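Local structure of naphthalene dioxygenase small subunit (Rhodococcus sp., 2B1X) at residues Val46-Thr51 / Met64-Asp69; Asp132-Glu137 / Thr161-His166; Gly136-Val141 / Ala152-Leu157; Val99-Val104 / Thr116-Leu121. The protein forms the small (beta) subunit of naphthalene 1,2-dioxygenase, a Rieske non-heme iron oxygenase, packing against the large subunit and further copies of itself. One frame throughout, in Å; residues are numbered along the deposited sequence.

Contact 1. Residues Val46-Thr51 / Met64-Asp69; sequences VPIRVT and MTHMDD
Ile48 turns its CG1 anti to its own carbonyl carbon (chi1 -57°), and His66 does the same with its CG (chi1 -73°); the two side chains then cross at about a right angle, and the Ile48 methylene settles over the imidazole. The result is a CH-pi contact, with Ile48 CG1 3.6 Å from the centroid of the His66 ring and almost on its normal. At the ring's edge, His66 CD2 comes within 3.3 Å of Pro47 O. A water lying in the ring plane joins His66 NE2 to Arg49 N, which probably limits how far the imidazole can turn. Further out, Ile48 CD1 runs alongside Met64 CG at 3.7 Å.

The backbone pairing is a classic beta bulge, in which His66 and Met67 together face Val46. Val46 N gives a bond to Met67 O (2.9 Å), while Val46 O takes one from His66 N at 2.8 Å, close to the line of its C=O, and a weak one from Met67 N. Further along, a second water bridges Ile48 N and Met64 O. Val46 CG2 packs on Met67 CB at 3.9 Å.

The large subunit meets the corner that the chain turns at His66, where its Ser365 bonds to His66 O. Strands 64-65 and 67-69 therefore go different ways, the latter forming an outermost strand of the sheet within this chain, beside 42-49. Val46 and Pro47 also lie against strand 148-158, and Ile48 against strand 60-61.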
loop_
_atom_site.group_PDB
_atom_site.type_symbol
_atom_site.label_atom_id
_atom_site.label_comp_id
_atom_site.label_asym_id
_atom_site.label_seq_id
_atom_site.Cartn_x
_atom_site.Cartn_y
_atom_site.Cartn_z
ATOM N N VAL B 46 8.024 14.618 -21.172
ATOM C CA VAL B 46 8.034 14.170 -19.773
ATOM C C VAL B 46 9.483 13.851 -19.405
ATOM O O VAL B 46 10.011 12.813 -19.796
ATOM C CB VAL B 46 7.146 12.918 -19.606
ATOM C CG1 VAL B 46 7.070 12.464 -18.136
ATOM C CG2 VAL B 46 5.741 13.184 -20.214
ATOM N N PRO B 47 10.144 14.758 -18.697
ATOM C CA PRO B 47 11.544 14.568 -18.306
ATOM C C PRO B 47 11.765 13.523 -17.231
ATOM O O PRO B 47 10.857 13.186 -16.462
ATOM C CB PRO B 47 11.940 15.943 -17.743
ATOM C CG PRO B 47 10.945 16.857 -18.303
ATOM C CD PRO B 47 9.655 16.097 -18.326
ATOM N N ILE B 48 13.000 13.030 -17.176
ATOM C CA ILE B 48 13.452 12.156 -16.105
ATOM C C ILE B 48 14.057 13.026 -15.023
ATOM O O ILE B 48 14.735 14.009 -15.334
ATOM C CB ILE B 48 14.509 11.139 -16.626
ATOM C CG1 ILE B 48 13.916 10.319 -17.786
ATOM C CG2 ILE B 48 14.947 10.195 -15.477
ATOM C CD1 ILE B 48 14.926 9.371 -18.373
ATOM N N ARG B 49 13.798 12.661 -13.762
ATOM C CA ARG B 49 14.419 13.301 -12.614
ATOM C C ARG B 49 15.162 12.240 -11.808
ATOM O O ARG B 49 14.738 11.086 -11.777
ATOM C CB ARG B 49 13.338 13.906 -11.701
ATOM C CG ARG B 49 12.606 15.069 -12.329
ATOM C CD ARG B 49 11.514 15.649 -11.484
ATOM N NE ARG B 49 12.130 16.462 -10.464
ATOM C CZ ARG B 49 11.501 17.115 -9.498
ATOM N NH1 ARG B 49 10.182 17.092 -9.420
ATOM N NH2 ARG B 49 12.223 17.791 -8.609
ATOM N N VAL B 50 16.250 12.662 -11.157
ATOM C CA VAL B 50 17.007 11.837 -10.231
ATOM C C VAL B 50 17.169 12.580 -8.897
ATOM O O VAL B 50 17.285 13.794 -8.886
ATOM C CB VAL B 50 18.385 11.410 -10.809
ATOM C CG1 VAL B 50 18.198 10.505 -12.095
ATOM C CG2 VAL B 50 19.261 12.629 -11.165
ATOM N N THR B 51 17.189 11.839 -7.785
ATOM C CA THR B 51 17.443 12.439 -6.472
ATOM C C THR B 51 18.841 13.070 -6.428
ATOM O O THR B 51 19.836 12.428 -6.764
ATOM C CB THR B 51 17.331 11.374 -5.352
ATOM O OG1 THR B 51 16.061 10.707 -5.427
ATOM C CG2 THR B 51 17.331 12.052 -3.955
ATOM N N MET B 64 17.921 12.760 -22.184
ATOM C CA MET B 64 17.048 11.588 -22.077
ATOM C C MET B 64 15.780 11.996 -21.374
ATOM O O MET B 64 15.758 12.922 -20.558
ATOM C CB MET B 64 17.733 10.444 -21.315
ATOM C CG MET B 64 17.042 9.060 -21.445
ATOM S SD MET B 64 16.618 8.461 -23.131
ATOM C CE MET B 64 18.174 8.727 -23.863
ATOM N N THR B 65 14.726 11.273 -21.672
ATOM C CA THR B 65 13.383 11.715 -21.385
ATOM C C THR B 65 12.508 10.423 -21.210
ATOM O O THR B 65 12.903 9.345 -21.680
ATOM C CB THR B 65 13.051 12.539 -22.647
ATOM O OG1 THR B 65 12.791 13.938 -22.341
ATOM C CG2 THR B 65 11.987 12.015 -23.419
ATOM N N HIS B 66 11.362 10.532 -20.544
ATOM C CA HIS B 66 10.365 9.458 -20.526
ATOM C C HIS B 66 9.501 9.472 -21.793
ATOM O O HIS B 66 8.983 8.432 -22.218
ATOM C CB HIS B 66 9.440 9.591 -19.315
ATOM C CG HIS B 66 10.103 9.231 -18.026
ATOM N ND1 HIS B 66 10.671 7.995 -17.807
ATOM C CD2 HIS B 66 10.355 9.966 -16.912
ATOM C CE1 HIS B 66 11.211 7.973 -16.596
ATOM N NE2 HIS B 66 11.034 9.157 -16.033
ATOM N N MET B 67 9.343 10.660 -22.362
ATOM C CA MET B 67 8.509 10.892 -23.531
ATOM C C MET B 67 8.927 12.238 -24.115
ATOM O O MET B 67 9.193 13.214 -23.378
ATOM C CB MET B 67 7.030 10.899 -23.107
ATOM C CG MET B 67 6.013 10.871 -24.247
ATOM S SD MET B 67 4.250 10.948 -23.695
ATOM C CE MET B 67 4.303 9.948 -22.287
ATOM N N ASP B 68 8.998 12.293 -25.443
ATOM C CA ASP B 68 9.434 13.488 -26.131
ATOM C C ASP B 68 8.764 13.431 -27.507
ATOM O O ASP B 68 9.341 12.942 -28.476
ATOM C CB ASP B 68 10.971 13.495 -26.220
ATOM C CG ASP B 68 11.538 14.791 -26.728
ATOM O OD1 ASP B 68 10.762 15.667 -27.167
ATOM O OD2 ASP B 68 12.778 15.002 -26.742
ATOM N N ASP B 69 7.503 13.863 -27.546
ATOM C CA ASP B 69 6.694 13.737 -28.755
ATOM C C ASP B 69 6.606 15.023 -29.560
ATOM O O ASP B 69 6.644 16.124 -29.009
ATOM C CB ASP B 69 5.278 13.303 -28.408
ATOM C CG ASP B 69 5.136 11.789 -28.288
ATOM O OD1 ASP B 69 6.018 11.048 -28.783
ATOM O OD2 ASP B 69 4.160 11.274 -27.725
HETATM O O HOH W 1 14.726 14.715 -18.849
HETATM O O HOH W 2 11.735 10.571 -13.585
#

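Contact 2. Residues Asp132-Glu137 / Thr161-His166; sequences DVLSGE and TTIMTH
Asp132 and Thr165 are the closest backbone pair, their CA atoms 5.9 Å apart, where extended strand 132-137 is met by an irregular loop, 161-166, that follows strand 148-158. This is the curved sheet of the NTF2-like fold, to which the ring-hydroxylating beta subunits belong, with the loop crossing one end of a central strand. The main chains do not pair here; a water accepts from Val133 N and donates to Met164 O, spanning the gap between them.

Thr165 sets its hydroxyl anti to the backbone N (chi1 -169°), which carries OG1 to the Asp132 carboxylate and turns CG2 the other way, to Leu134. The hydroxyl donates to Asp132 OD2 over a short 2.6 Å, coming from above the carboxylate plane. Arg123 on the adjoining strand also bonds to Thr165 OG1, so a positive charge probably steadies the pair. On the other branch of the threonine, Leu134 CD2 meets Thr165 CG2 at 4.0 Å and Ile163 CG2 at 4.1 Å, an apolar patch next to the polar bond. Beside the same carboxylate, a water in the plane of the His166 ring lies 3.0 Å from His166 ND1 and donates to Asp132 OD2 at 2.8 Å.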
loop_
_atom_site.group_PDB
_atom_site.type_symbol
_atom_site.label_atom_id
_atom_site.label_comp_id
_atom_site.label_asym_id
_atom_site.label_seq_id
_atom_site.Cartn_x
_atom_site.Cartn_y
_atom_site.Cartn_z
ATOM N N ASP B 132 -2.886 3.410 -9.109
ATOM C CA ASP B 132 -1.681 4.199 -9.248
ATOM C C ASP B 132 -2.075 5.636 -9.122
ATOM O O ASP B 132 -3.199 5.987 -9.455
ATOM C CB ASP B 132 -1.051 4.011 -10.639
ATOM C CG ASP B 132 -0.635 2.579 -10.875
ATOM O OD1 ASP B 132 -0.457 1.847 -9.868
ATOM O OD2 ASP B 132 -0.472 2.082 -12.011
ATOM N N VAL B 133 -1.146 6.445 -8.633
ATOM C CA VAL B 133 -1.271 7.883 -8.649
ATOM C C VAL B 133 -0.010 8.487 -9.252
ATOM O O VAL B 133 1.102 8.170 -8.820
ATOM C CB VAL B 133 -1.440 8.432 -7.219
ATOM C CG1 VAL B 133 -1.368 9.958 -7.206
ATOM C CG2 VAL B 133 -2.790 7.990 -6.634
ATOM N N LEU B 134 -0.169 9.330 -10.268
ATOM C CA LEU B 134 0.928 10.166 -10.744
ATOM C C LEU B 134 0.653 11.615 -10.322
ATOM O O LEU B 134 -0.488 12.078 -10.400
ATOM C CB LEU B 134 1.076 10.098 -12.256
ATOM C CG LEU B 134 1.454 8.731 -12.863
ATOM C CD1 LEU B 134 1.727 8.964 -14.326
ATOM C CD2 LEU B 134 2.688 8.195 -12.167
ATOM N N SER B 135 1.674 12.295 -9.800
ATOM C CA SER B 135 1.522 13.706 -9.413
ATOM C C SER B 135 2.569 14.520 -10.149
ATOM O O SER B 135 3.677 14.054 -10.353
ATOM C CB SER B 135 1.740 13.884 -7.928
ATOM O OG SER B 135 1.870 15.278 -7.628
ATOM N N GLY B 136 2.253 15.740 -10.533
ATOM C CA GLY B 136 3.259 16.530 -11.250
ATOM C C GLY B 136 2.798 17.912 -11.607
ATOM O O GLY B 136 1.641 18.277 -11.371
ATOM N N GLU B 137 3.692 18.669 -12.226
ATOM C CA GLU B 137 3.336 19.969 -12.711
ATOM C C GLU B 137 3.438 20.018 -14.231
ATOM O O GLU B 137 4.416 19.559 -14.813
ATOM C CB GLU B 137 4.195 21.044 -12.052
ATOM C CG GLU B 137 3.713 22.452 -12.359
ATOM C CD GLU B 137 4.481 23.508 -11.575
ATOM O OE1 GLU B 137 5.709 23.635 -11.787
ATOM O OE2 GLU B 137 3.853 24.214 -10.747
ATOM N N THR B 161 11.009 10.123 -9.119
ATOM C CA THR B 161 12.181 9.811 -9.955
ATOM C C THR B 161 11.894 8.439 -10.580
ATOM O O THR B 161 11.703 8.345 -11.784
ATOM C CB THR B 161 13.500 9.850 -9.108
ATOM O OG1 THR B 161 13.351 9.034 -7.939
ATOM C CG2 THR B 161 13.754 11.277 -8.522
ATOM N N THR B 162 11.847 7.398 -9.770
ATOM C CA THR B 162 11.287 6.092 -10.183
ATOM C C THR B 162 9.770 6.256 -10.386
ATOM O O THR B 162 9.081 6.666 -9.483
ATOM C CB THR B 162 11.585 5.040 -9.084
ATOM O OG1 THR B 162 13.007 4.926 -8.945
ATOM C CG2 THR B 162 11.153 3.597 -9.542
ATOM N N ILE B 163 9.271 6.011 -11.595
ATOM C CA ILE B 163 7.847 6.227 -11.874
ATOM C C ILE B 163 6.991 5.093 -11.290
ATOM O O ILE B 163 7.324 3.883 -11.386
ATOM C CB ILE B 163 7.607 6.436 -13.413
ATOM C CG1 ILE B 163 8.548 7.496 -13.994
ATOM C CG2 ILE B 163 6.101 6.669 -13.768
ATOM C CD1 ILE B 163 8.479 8.869 -13.254
ATOM N N MET B 164 5.890 5.482 -10.654
ATOM C CA MET B 164 5.066 4.516 -9.948
ATOM C C MET B 164 3.776 4.115 -10.707
ATOM O O MET B 164 2.669 4.118 -10.157
ATOM C CB MET B 164 4.829 4.980 -8.533
ATOM C CG MET B 164 6.161 4.933 -7.749
ATOM S SD MET B 164 6.003 5.432 -6.048
ATOM C CE MET B 164 6.142 7.159 -6.213
ATOM N N THR B 165 3.962 3.738 -11.963
ATOM C CA THR B 165 2.941 3.063 -12.761
ATOM C C THR B 165 3.669 2.235 -13.803
ATOM O O THR B 165 4.866 2.490 -14.075
ATOM C CB THR B 165 1.909 4.054 -13.335
ATOM O OG1 THR B 165 0.813 3.327 -13.876
ATOM C CG2 THR B 165 2.487 4.881 -14.465
ATOM N N HIS B 166 2.998 1.228 -14.355
ATOM C CA HIS B 166 3.690 0.198 -15.154
ATOM C C HIS B 166 3.959 0.603 -16.618
ATOM O O HIS B 166 4.696 -0.083 -17.319
ATOM C CB HIS B 166 2.930 -1.139 -15.098
ATOM C CG HIS B 166 1.532 -1.036 -15.618
ATOM N ND1 HIS B 166 0.499 -0.566 -14.839
ATOM C CD2 HIS B 166 1.019 -1.214 -16.860
ATOM C CE1 HIS B 166 -0.604 -0.494 -15.571
ATOM N NE2 HIS B 166 -0.326 -0.922 -16.791
HETATM O O HOH W 3 0.856 -0.374 -11.866
HETATM O O HOH W 4 1.300 5.098 -7.819
#

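Contact 3. Residues Gly136-Val141 / Ala152-Leu157; sequences GERTDV and AKRVVL
Arg154 grips Asp140 side-on with two nitrogens: NE reaches OD1 at 2.8 Å and NH2 reaches OD2 at 2.7 Å. Both oxygens lie near the guanidinium plane, yet the arginine meets them from above the carboxylate, whose plane is turned 48° from its own. Arg154 CG is anti to the backbone N (chi1 171°) and the chain bends at chi3, laying the arginine alongside the aspartate.

On one face of this guanidinium lies that of Arg138, flat and nearly parallel, centres 3.9 Å apart and planes at 15°. The closeness of two like charges is probably eased by anions around them, Asp140 among them. The C-terminal carboxylate of Met172 makes a salt bridge with Arg138, and Glu22 of helix 10-27 makes another with Arg154, while Ser117 holds Arg138 NH2. With Arg154 cut back to an alanine, the Asp140 carboxylate and Glu22 would probably lose this cation, and Arg138 the flat group it rests on.

Beneath these side chains the backbones pair in antiparallel register. Thr139 and Val155 exchange two bonds, Val155 N to Thr139 O being 2.8 Å, and Glu137 and Leu157 exchange two more. On the other side of the sheet from the arginines, Val141 CB packs on Lys153 CB at 3.9 Å, and Glu137 sends its carboxylate to Arg103. At the far end Ala152 and Lys153 together face Val141, a classic beta bulge; Ala152 N donates to Val141 O at 2.9 Å. This is a long beta hairpin of strands 132-145 and 148-158, within the curved sheet characteristic of the NTF2-like fold.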
loop_
_atom_site.group_PDB
_atom_site.type_symbol
_atom_site.label_atom_id
_atom_site.label_comp_id
_atom_site.label_asym_id
_atom_site.label_seq_id
_atom_site.Cartn_x
_atom_site.Cartn_y
_atom_site.Cartn_z
ATOM N N GLY B 136 2.253 15.740 -10.533
ATOM C CA GLY B 136 3.259 16.530 -11.250
ATOM C C GLY B 136 2.798 17.912 -11.607
ATOM O O GLY B 136 1.641 18.277 -11.371
ATOM N N GLU B 137 3.692 18.669 -12.226
ATOM C CA GLU B 137 3.336 19.969 -12.711
ATOM C C GLU B 137 3.438 20.018 -14.231
ATOM O O GLU B 137 4.416 19.559 -14.813
ATOM C CB GLU B 137 4.195 21.044 -12.052
ATOM C CG GLU B 137 3.713 22.452 -12.359
ATOM C CD GLU B 137 4.481 23.508 -11.575
ATOM O OE1 GLU B 137 5.709 23.635 -11.787
ATOM O OE2 GLU B 137 3.853 24.214 -10.747
ATOM N N ARG B 138 2.399 20.547 -14.865
ATOM C CA ARG B 138 2.383 20.731 -16.316
ATOM C C ARG B 138 2.584 22.189 -16.597
ATOM O O ARG B 138 1.877 23.034 -16.037
ATOM C CB ARG B 138 1.055 20.279 -16.930
ATOM C CG ARG B 138 0.566 18.924 -16.415
ATOM C CD ARG B 138 -0.675 18.441 -17.174
ATOM N NE ARG B 138 -1.740 19.424 -17.000
ATOM C CZ ARG B 138 -2.962 19.328 -17.518
ATOM N NH1 ARG B 138 -3.312 18.265 -18.234
ATOM N NH2 ARG B 138 -3.839 20.307 -17.284
ATOM N N THR B 139 3.581 22.470 -17.428
ATOM C CA THR B 139 3.806 23.791 -17.976
ATOM C C THR B 139 3.542 23.756 -19.469
ATOM O O THR B 139 4.224 23.028 -20.190
ATOM C CB THR B 139 5.254 24.249 -17.652
ATOM O OG1 THR B 139 5.425 24.171 -16.228
ATOM C CG2 THR B 139 5.455 25.741 -17.946
ATOM N N ASP B 140 2.555 24.551 -19.913
ATOM C CA ASP B 140 2.044 24.538 -21.283
ATOM C C ASP B 140 2.231 25.896 -21.966
ATOM O O ASP B 140 2.333 26.953 -21.321
ATOM C CB ASP B 140 0.542 24.205 -21.364
ATOM C CG ASP B 140 0.160 22.915 -20.656
ATOM O OD1 ASP B 140 1.045 22.051 -20.380
ATOM O OD2 ASP B 140 -1.032 22.689 -20.304
ATOM N N VAL B 141 2.292 25.840 -23.278
ATOM C CA VAL B 141 2.104 27.029 -24.108
ATOM C C VAL B 141 0.835 26.779 -24.910
ATOM O O VAL B 141 0.746 25.816 -25.669
ATOM C CB VAL B 141 3.329 27.310 -25.007
ATOM C CG1 VAL B 141 3.100 28.551 -25.931
ATOM C CG2 VAL B 141 4.555 27.503 -24.128
ATOM N N ALA B 152 0.571 24.179 -28.108
ATOM C CA ALA B 152 1.826 24.161 -28.831
ATOM C C ALA B 152 2.900 23.412 -28.074
ATOM O O ALA B 152 3.804 22.856 -28.687
ATOM C CB ALA B 152 2.297 25.590 -29.121
ATOM N N LYS B 153 2.802 23.404 -26.742
ATOM C CA LYS B 153 3.850 22.814 -25.904
ATOM C C LYS B 153 3.294 22.349 -24.574
ATOM O O LYS B 153 2.403 22.977 -24.019
ATOM C CB LYS B 153 4.990 23.821 -25.674
ATOM C CG LYS B 153 6.260 23.238 -25.027
ATOM C CD LYS B 153 7.294 24.338 -24.759
ATOM C CE LYS B 153 8.392 23.866 -23.823
ATOM N NZ LYS B 153 9.395 22.999 -24.513
ATOM N N ARG B 154 3.829 21.244 -24.070
ATOM C CA ARG B 154 3.577 20.830 -22.704
ATOM C C ARG B 154 4.798 20.102 -22.172
ATOM O O ARG B 154 5.351 19.206 -22.850
ATOM C CB ARG B 154 2.343 19.934 -22.609
ATOM C CG ARG B 154 2.189 19.297 -21.218
ATOM C CD ARG B 154 0.839 18.634 -20.966
ATOM N NE ARG B 154 -0.213 19.643 -20.816
ATOM C CZ ARG B 154 -1.494 19.417 -21.058
ATOM N NH1 ARG B 154 -1.871 18.233 -21.514
ATOM N NH2 ARG B 154 -2.384 20.383 -20.881
ATOM N N VAL B 155 5.208 20.484 -20.963
ATOM C CA VAL B 155 6.194 19.728 -20.203
ATOM C C VAL B 155 5.514 19.197 -18.935
ATOM O O VAL B 155 4.994 19.987 -18.118
ATOM C CB VAL B 155 7.383 20.650 -19.799
ATOM C CG1 VAL B 155 8.383 19.914 -18.884
ATOM C CG2 VAL B 155 8.084 21.261 -21.012
ATOM N N VAL B 156 5.517 17.876 -18.749
ATOM C CA VAL B 156 4.964 17.276 -17.525
ATOM C C VAL B 156 6.122 16.872 -16.652
ATOM O O VAL B 156 6.809 15.915 -16.955
ATOM C CB VAL B 156 4.064 16.043 -17.791
ATOM C CG1 VAL B 156 3.384 15.554 -16.492
ATOM C CG2 VAL B 156 2.966 16.367 -18.835
ATOM N N LEU B 157 6.350 17.641 -15.587
ATOM C CA LEU B 157 7.352 17.302 -14.578
ATOM C C LEU B 157 6.750 16.550 -13.376
ATOM O O LEU B 157 6.075 17.143 -12.519
ATOM C CB LEU B 157 8.016 18.573 -14.067
ATOM C CG LEU B 157 9.482 18.476 -13.639
ATOM C CD1 LEU B 157 10.365 17.705 -14.626
ATOM C CD2 LEU B 157 10.081 19.911 -13.343
#

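Contact 4. Residues Val99-Val104 / Thr116-Leu121; sequences VTNVRV and TSNLLL
Asn101 O is gripped by two nitrogens of one side chain: Arg103 NE at 2.9 Å and Arg103 NH2 at 3.2 Å, with the oxygen near the guanidinium plane. Bends at chi2 (142°) and chi3 fold the arginine back over its own strand to reach it. Across the contact, Thr116 CG2 presses on a face of the same guanidinium, 3.7 Å from Arg103 CZ.

The main chains pair on either side of the bulge. Arg103 N donates to Thr116 O at 2.7 Å, nearly straight, and Thr116 N returns a bond to Arg103 O; a water joins Arg103 O to Thr116 OG1. Thr100 and Asn118 form the next hydrogen-bonded pair, but the register slips by one between Thr100 and Arg103. This is a beta bulge at Asn101, where strand 94-106 turns a corner in the hairpin it makes with strand 112-124, part of the NTF2-like sheet.

Outside the pair, Arg103 NH1 forms salt bridges with Glu137 and with Glu24 of a second copy of this protein. A leucine in place of Arg103 would probably leave both glutamates short of a cation and Asn101 O without its two donors. Asn118 OD1 is bonded by Arg96 of that second copy. On the side facing helix 10-27, Val99 CG1 rests on Ser117 CB at 3.8 Å. Thr100 OG1 lies against Asn118 CB at 3.4 Å.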
loop_
_atom_site.group_PDB
_atom_site.type_symbol
_atom_site.label_atom_id
_atom_site.label_comp_id
_atom_site.label_asym_id
_atom_site.label_seq_id
_atom_site.Cartn_x
_atom_site.Cartn_y
_atom_site.Cartn_z
ATOM N N VAL B 99 -6.999 18.553 -12.162
ATOM C CA VAL B 99 -6.222 19.696 -12.643
ATOM C C VAL B 99 -6.551 20.831 -11.655
ATOM O O VAL B 99 -7.726 21.237 -11.522
ATOM C CB VAL B 99 -6.635 20.076 -14.089
ATOM C CG1 VAL B 99 -5.899 21.273 -14.561
ATOM C CG2 VAL B 99 -6.420 18.862 -15.105
ATOM N N THR B 100 -5.532 21.318 -10.948
ATOM C CA THR B 100 -5.741 22.319 -9.912
ATOM C C THR B 100 -4.641 23.328 -9.953
ATOM O O THR B 100 -3.648 23.148 -10.687
ATOM C CB THR B 100 -5.669 21.664 -8.496
ATOM O OG1 THR B 100 -4.294 21.386 -8.191
ATOM C CG2 THR B 100 -6.380 20.340 -8.455
ATOM N N ASN B 101 -4.765 24.362 -9.110
ATOM C CA ASN B 101 -3.723 25.386 -9.008
ATOM C C ASN B 101 -3.402 25.973 -10.412
ATOM O O ASN B 101 -2.238 26.062 -10.792
ATOM C CB ASN B 101 -2.422 24.795 -8.428
ATOM C CG ASN B 101 -2.525 24.374 -6.965
ATOM O OD1 ASN B 101 -1.769 24.881 -6.102
ATOM N ND2 ASN B 101 -3.406 23.438 -6.676
ATOM N N VAL B 102 -4.414 26.347 -11.186
ATOM C CA VAL B 102 -4.181 26.855 -12.555
ATOM C C VAL B 102 -3.597 28.265 -12.532
ATOM O O VAL B 102 -4.188 29.190 -11.959
ATOM C CB VAL B 102 -5.448 26.789 -13.410
ATOM C CG1 VAL B 102 -5.240 27.482 -14.830
ATOM C CG2 VAL B 102 -5.926 25.342 -13.574
ATOM N N ARG B 103 -2.410 28.433 -13.105
ATOM C CA ARG B 103 -1.794 29.761 -13.219
ATOM C C ARG B 103 -1.652 30.122 -14.693
ATOM O O ARG B 103 -1.161 29.324 -15.511
ATOM C CB ARG B 103 -0.426 29.818 -12.510
ATOM C CG ARG B 103 -0.491 29.608 -10.983
ATOM C CD ARG B 103 0.662 28.802 -10.436
ATOM N NE ARG B 103 0.361 27.388 -10.635
ATOM C CZ ARG B 103 1.252 26.408 -10.609
ATOM N NH1 ARG B 103 2.534 26.689 -10.394
ATOM N NH2 ARG B 103 0.858 25.149 -10.800
ATOM N N VAL B 104 -2.098 31.321 -15.041
ATOM C CA VAL B 104 -2.038 31.791 -16.440
ATOM C C VAL B 104 -1.176 33.048 -16.531
ATOM O O VAL B 104 -1.372 33.995 -15.781
ATOM C CB VAL B 104 -3.447 32.087 -16.999
ATOM C CG1 VAL B 104 -3.381 32.539 -18.470
ATOM C CG2 VAL B 104 -4.333 30.861 -16.841
ATOM N N THR B 116 0.244 26.974 -16.373
ATOM C CA THR B 116 0.836 26.034 -15.415
ATOM C C THR B 116 -0.249 25.464 -14.493
ATOM O O THR B 116 -1.001 26.216 -13.865
ATOM C CB THR B 116 1.923 26.734 -14.568
ATOM O OG1 THR B 116 2.822 27.442 -15.425
ATOM C CG2 THR B 116 2.817 25.701 -13.909
ATOM N N SER B 117 -0.344 24.141 -14.448
ATOM C CA SER B 117 -1.319 23.497 -13.560
ATOM C C SER B 117 -0.730 22.323 -12.802
ATOM O O SER B 117 0.200 21.682 -13.290
ATOM C CB SER B 117 -2.552 23.066 -14.356
ATOM O OG SER B 117 -2.201 22.383 -15.555
ATOM N N ASN B 118 -1.268 22.053 -11.602
ATOM C CA ASN B 118 -0.965 20.819 -10.885
ATOM C C ASN B 118 -1.840 19.679 -11.385
ATOM O O ASN B 118 -3.039 19.863 -11.622
ATOM C CB ASN B 118 -1.137 21.035 -9.382
ATOM C CG ASN B 118 -0.039 21.879 -8.825
ATOM O OD1 ASN B 118 0.907 22.234 -9.562
ATOM N ND2 ASN B 118 -0.158 22.259 -7.568
ATOM N N LEU B 119 -1.236 18.515 -11.593
ATOM C CA LEU B 119 -1.967 17.377 -12.132
ATOM C C LEU B 119 -1.814 16.260 -11.151
ATOM O O LEU B 119 -0.681 15.902 -10.781
ATOM C CB LEU B 119 -1.439 16.924 -13.508
ATOM C CG LEU B 119 -1.929 15.537 -13.978
ATOM C CD1 LEU B 119 -3.428 15.493 -14.336
ATOM C CD2 LEU B 119 -1.087 15.052 -15.164
ATOM N N LEU B 120 -2.938 15.722 -10.699
ATOM C CA LEU B 120 -2.911 14.418 -10.065
ATOM C C LEU B 120 -3.691 13.442 -10.965
ATOM O O LEU B 120 -4.884 13.624 -11.224
ATOM C CB LEU B 120 -3.455 14.471 -8.629
ATOM C CG LEU B 120 -3.942 13.356 -7.700
ATOM C CD1 LEU B 120 -4.096 11.957 -8.291
ATOM C CD2 LEU B 120 -3.193 13.329 -6.400
ATOM N N LEU B 121 -2.995 12.416 -11.438
ATOM C CA LEU B 121 -3.612 11.461 -12.353
ATOM C C LEU B 121 -3.868 10.157 -11.607
ATOM O O LEU B 121 -2.929 9.582 -11.061
ATOM C CB LEU B 121 -2.696 11.233 -13.550
ATOM C CG LEU B 121 -3.176 10.159 -14.552
ATOM C CD1 LEU B 121 -4.359 10.586 -15.353
ATOM C CD2 LEU B 121 -2.054 9.713 -15.439
HETATM O O HOH W 5 1.928 29.995 -15.794
#

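Overall arrangement
All four contacts reach one mixed sheet. Contacts 3 and 4 lie closest, centres about 10 Å apart, joined by the salt bridge from Glu137 OE2 to Arg103 NH1 (2.8 Å) and by the pairing of strands 112-124 and 132-145. Contact 2 shares Gly136 and Glu137 with contact 3 and extends that strand toward the loop 161-166. That loop leads back to contact 1, where Ile163 CG1 packs 3.6 Å from His66 NE2, while Pro47 rests on Val156 and Leu157 of contact 3. Contacts 1 and 4 do not touch, their centres about 19 Å apart. Contacts 1 and 2 meet the large subunit, and both its Glu99 bonds, to Thr51 and Thr161, lie where they adjoin.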